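Local structure of tyrosine aminotransferase (4IX8) at residues P369-L379 with G415-R423. The protein probably transfers the amino group of L-tyrosine to 2-oxoglutarate, using pyridoxal 5'-phosphate as cofactor, in the manner of class 1 aminotransferases. Numbering follows the deposited sequence.
Sequences PQASMFVMLKL and GFLRATVSR
Arg-418 lays its guanidinium against the ring of Phe-374, the planes only 18° apart, at the Phe-374 end of an antiparallel strand pair of the small C-terminal domain of the aminotransferase fold, reaching diagonally across it. Phe-374 CE1 sits over the centre of the guanidinium, 3.4 Å from Arg-418 NH1. The arginine leaves the strand with CG opposite the backbone N (chi1 -161°) and bends at chi3 (69°), which swings the charged end back over the neighbouring strand. On the same face of the sheet, Met-376 folds its chain so that CE lies 3.5 Å from Phe-416 CB, the two side chains crossing at about a right angle. Beyond it the aliphatic part of Lys-378 runs obliquely past the Phe-416 ring, Lys-378 CB 3.4 Å from Phe-416 CE2. The other face is plainly apolar: Val-375 CG1 meets Ala-419 CB at 3.8 Å, and Leu-377 CB meets Leu-417 CB at 4.1 Å. Leu-379 CD2 touches Leu-417 CD1 at 3.9 Å.

Behind these side chains, Val-375/Ala-419 and Leu-377/Leu-417 are hydrogen-bonded pairs joining strands 374-379 and 416-420, with one further hydrogen bond each from Leu-379 N to Gly-415 O and from Val-421 N to Met-373 O. Further out, helix 337-355 packs on Ala-419 and Val-421 through Tyr-354, while Phe-393 of helix 390-401 covers Leu-417 and Leu-379. Asn-221 OD1 and the carbonyl of Ser-73 hold Arg-418 NH1 and NH2, fixing the guanidinium's rotation. Thr-420 OG1, bonded to the carbonyl of Ile-74, lies 3.9 Å from Phe-374 CD1.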
loop_
_atom_site.group_PDB
_atom_site.type_symbol
_atom_site.label_atom_id
_atom_site.label_comp_id
_atom_site.label_asym_id
_atom_site.label_seq_id
_atom_site.Cartn_x
_atom_site.Cartn_y
_atom_site.Cartn_z
ATOM N N PRO A 369 -16.513 15.675 21.318
ATOM C CA PRO A 369 -15.451 14.686 21.125
ATOM C C PRO A 369 -14.519 14.563 22.336
ATOM O O PRO A 369 -14.107 15.572 22.890
ATOM C CB PRO A 369 -14.709 15.220 19.883
ATOM C CG PRO A 369 -15.022 16.646 19.822
ATOM C CD PRO A 369 -16.392 16.808 20.393
ATOM N N GLN A 370 -14.176 13.345 22.730
ATOM C CA GLN A 370 -13.195 13.151 23.789
ATOM C C GLN A 370 -11.839 12.789 23.217
ATOM O O GLN A 370 -10.864 12.646 23.963
ATOM C CB GLN A 370 -13.662 12.051 24.729
ATOM C CG GLN A 370 -14.923 12.433 25.424
ATOM C CD GLN A 370 -14.747 13.732 26.165
ATOM O OE1 GLN A 370 -13.697 13.992 26.775
ATOM N NE2 GLN A 370 -15.768 14.591 26.084
ATOM N N ALA A 371 -11.788 12.636 21.893
ATOM C CA ALA A 371 -10.594 12.132 21.217
ATOM C C ALA A 371 -10.727 12.181 19.706
ATOM O O ALA A 371 -11.786 12.543 19.170
ATOM C CB ALA A 371 -10.317 10.712 21.642
ATOM N N SER A 372 -9.649 11.761 19.036
ATOM C CA SER A 372 -9.572 11.774 17.580
ATOM C C SER A 372 -9.805 13.223 17.121
ATOM O O SER A 372 -9.578 14.140 17.906
ATOM C CB SER A 372 -10.572 10.811 16.971
ATOM O OG SER A 372 -10.431 10.775 15.571
ATOM N N MET A 373 -10.232 13.418 15.867
ATOM C CA MET A 373 -10.281 14.748 15.194
ATOM C C MET A 373 -11.644 15.127 14.617
ATOM O O MET A 373 -11.750 16.062 13.819
ATOM C CB MET A 373 -9.283 14.797 14.026
ATOM C CG MET A 373 -7.813 14.638 14.373
ATOM S SD MET A 373 -6.818 14.035 12.967
ATOM C CE MET A 373 -7.661 14.693 11.526
ATOM N N PHE A 374 -12.676 14.387 14.990
ATOM C CA PHE A 374 -13.968 14.495 14.325
ATOM C C PHE A 374 -15.110 14.646 15.300
ATOM O O PHE A 374 -15.011 14.253 16.455
ATOM C CB PHE A 374 -14.226 13.256 13.475
ATOM C CG PHE A 374 -13.087 12.898 12.547
ATOM C CD1 PHE A 374 -12.931 13.552 11.334
ATOM C CD2 PHE A 374 -12.171 11.934 12.897
ATOM C CE1 PHE A 374 -11.903 13.229 10.505
ATOM C CE2 PHE A 374 -11.143 11.603 12.047
ATOM C CZ PHE A 374 -11.018 12.244 10.858
ATOM N N VAL A 375 -16.210 15.186 14.812
ATOM C CA VAL A 375 -17.415 15.225 15.587
ATOM C C VAL A 375 -18.558 14.731 14.714
ATOM O O VAL A 375 -18.501 14.847 13.487
ATOM C CB VAL A 375 -17.653 16.656 16.131
ATOM C CG1 VAL A 375 -18.079 17.616 15.029
ATOM C CG2 VAL A 375 -18.648 16.622 17.242
ATOM N N MET A 376 -19.546 14.094 15.339
ATOM C CA MET A 376 -20.745 13.659 14.645
ATOM C C MET A 376 -21.940 14.492 15.106
ATOM O O MET A 376 -22.323 14.469 16.280
ATOM C CB MET A 376 -20.999 12.181 14.893
ATOM C CG MET A 376 -20.146 11.254 14.057
ATOM S SD MET A 376 -20.562 11.267 12.298
ATOM C CE MET A 376 -21.733 9.912 12.229
ATOM N N LEU A 377 -22.554 15.175 14.149
ATOM C CA LEU A 377 -23.677 16.068 14.396
ATOM C C LEU A 377 -24.931 15.292 14.117
ATOM O O LEU A 377 -25.084 14.773 13.018
ATOM C CB LEU A 377 -23.611 17.283 13.497
ATOM C CG LEU A 377 -22.257 17.974 13.564
ATOM C CD1 LEU A 377 -22.258 19.109 12.561
ATOM C CD2 LEU A 377 -21.964 18.500 15.016
ATOM N N LYS A 378 -25.817 15.201 15.100
ATOM C CA LYS A 378 -27.046 14.458 14.902
ATOM C C LYS A 378 -28.155 15.384 14.457
ATOM O O LYS A 378 -28.363 16.436 15.065
ATOM C CB LYS A 378 -27.447 13.740 16.167
ATOM C CG LYS A 378 -28.681 12.919 15.987
ATOM C CD LYS A 378 -28.935 12.109 17.255
ATOM C CE LYS A 378 -30.393 11.636 17.361
ATOM N NZ LYS A 378 -30.846 11.013 16.079
ATOM N N LEU A 379 -28.864 15.004 13.397
ATOM C CA LEU A 379 -29.916 15.852 12.843
ATOM C C LEU A 379 -31.301 15.516 13.336
ATOM O O LEU A 379 -31.741 14.382 13.181
ATOM C CB LEU A 379 -29.915 15.761 11.324
ATOM C CG LEU A 379 -28.590 16.141 10.661
ATOM C CD1 LEU A 379 -28.732 15.928 9.172
ATOM C CD2 LEU A 379 -28.258 17.601 11.009
ATOM N N GLY A 415 -28.561 10.084 9.189
ATOM C CA GLY A 415 -29.140 10.983 10.157
ATOM C C GLY A 415 -28.089 11.817 10.872
ATOM O O GLY A 415 -28.429 12.593 11.793
ATOM N N PHE A 416 -26.841 11.737 10.401
ATOM C CA PHE A 416 -25.745 12.469 11.026
ATOM C C PHE A 416 -24.875 13.175 10.037
ATOM O O PHE A 416 -24.995 12.964 8.827
ATOM C CB PHE A 416 -24.857 11.536 11.832
ATOM C CG PHE A 416 -25.560 10.878 12.991
ATOM C CD1 PHE A 416 -26.387 9.790 12.791
ATOM C CD2 PHE A 416 -25.404 11.365 14.280
ATOM C CE1 PHE A 416 -27.064 9.198 13.847
ATOM C CE2 PHE A 416 -26.047 10.756 15.344
ATOM C CZ PHE A 416 -26.883 9.663 15.112
ATOM N N LEU A 417 -23.949 13.968 10.576
ATOM C CA LEU A 417 -22.944 14.646 9.771
ATOM C C LEU A 417 -21.590 14.577 10.454
ATOM O O LEU A 417 -21.490 14.832 11.659
ATOM C CB LEU A 417 -23.308 16.105 9.561
ATOM C CG LEU A 417 -24.640 16.399 8.885
ATOM C CD1 LEU A 417 -24.907 17.861 9.043
ATOM C CD2 LEU A 417 -24.582 16.014 7.414
ATOM N N ARG A 418 -20.555 14.245 9.689
ATOM C CA ARG A 418 -19.207 14.264 10.213
ATOM C C ARG A 418 -18.581 15.600 9.898
ATOM O O ARG A 418 -18.587 16.022 8.757
ATOM C CB ARG A 418 -18.305 13.141 9.630
ATOM C CG ARG A 418 -17.094 12.917 10.531
ATOM C CD ARG A 418 -16.021 12.080 9.934
ATOM N NE ARG A 418 -15.342 12.746 8.831
ATOM C CZ ARG A 418 -14.271 12.241 8.221
ATOM N NH1 ARG A 418 -13.761 11.063 8.593
ATOM N NH2 ARG A 418 -13.705 12.915 7.249
ATOM N N ALA A 419 -18.027 16.239 10.921
ATOM C CA ALA A 419 -17.329 17.498 10.771
ATOM C C ALA A 419 -15.986 17.366 11.448
ATOM O O ALA A 419 -15.824 16.652 12.454
ATOM C CB ALA A 419 -18.117 18.631 11.368
ATOM N N THR A 420 -15.022 18.051 10.870
ATOM C CA THR A 420 -13.649 17.990 11.307
ATOM C C THR A 420 -13.345 19.050 12.342
ATOM O O THR A 420 -13.758 20.188 12.211
ATOM C CB THR A 420 -12.733 18.144 10.090
ATOM O OG1 THR A 420 -12.710 16.877 9.390
ATOM C CG2 THR A 420 -11.344 18.515 10.489
ATOM N N VAL A 421 -12.581 18.664 13.354
ATOM C CA VAL A 421 -12.223 19.557 14.476
ATOM C C VAL A 421 -10.783 20.161 14.370
ATOM O O VAL A 421 -10.366 20.981 15.190
ATOM C CB VAL A 421 -12.447 18.775 15.801
ATOM C CG1 VAL A 421 -11.847 19.431 16.986
ATOM C CG2 VAL A 421 -13.952 18.602 16.026
ATOM N N SER A 422 -10.022 19.686 13.394
ATOM C CA SER A 422 -8.585 19.901 13.302
ATOM C C SER A 422 -8.256 21.151 12.521
ATOM O O SER A 422 -7.090 21.466 12.333
ATOM C CB SER A 422 -7.914 18.718 12.646
ATOM O OG SER A 422 -8.257 18.699 11.281
ATOM N N ARG A 423 -9.263 21.817 11.974
ATOM C CA ARG A 423 -8.985 23.062 11.287
ATOM C C ARG A 423 -8.837 24.267 12.241
ATOM O O ARG A 423 -9.182 24.190 13.430
ATOM C CB ARG A 423 -10.060 23.278 10.225
ATOM C CG ARG A 423 -10.081 22.060 9.247
ATOM C CD ARG A 423 -10.537 22.469 7.867
ATOM N NE ARG A 423 -9.589 23.402 7.258
ATOM C CZ ARG A 423 -9.806 24.065 6.127
ATOM N NH1 ARG A 423 -8.896 24.905 5.668
ATOM N NH2 ARG A 423 -10.947 23.916 5.465
#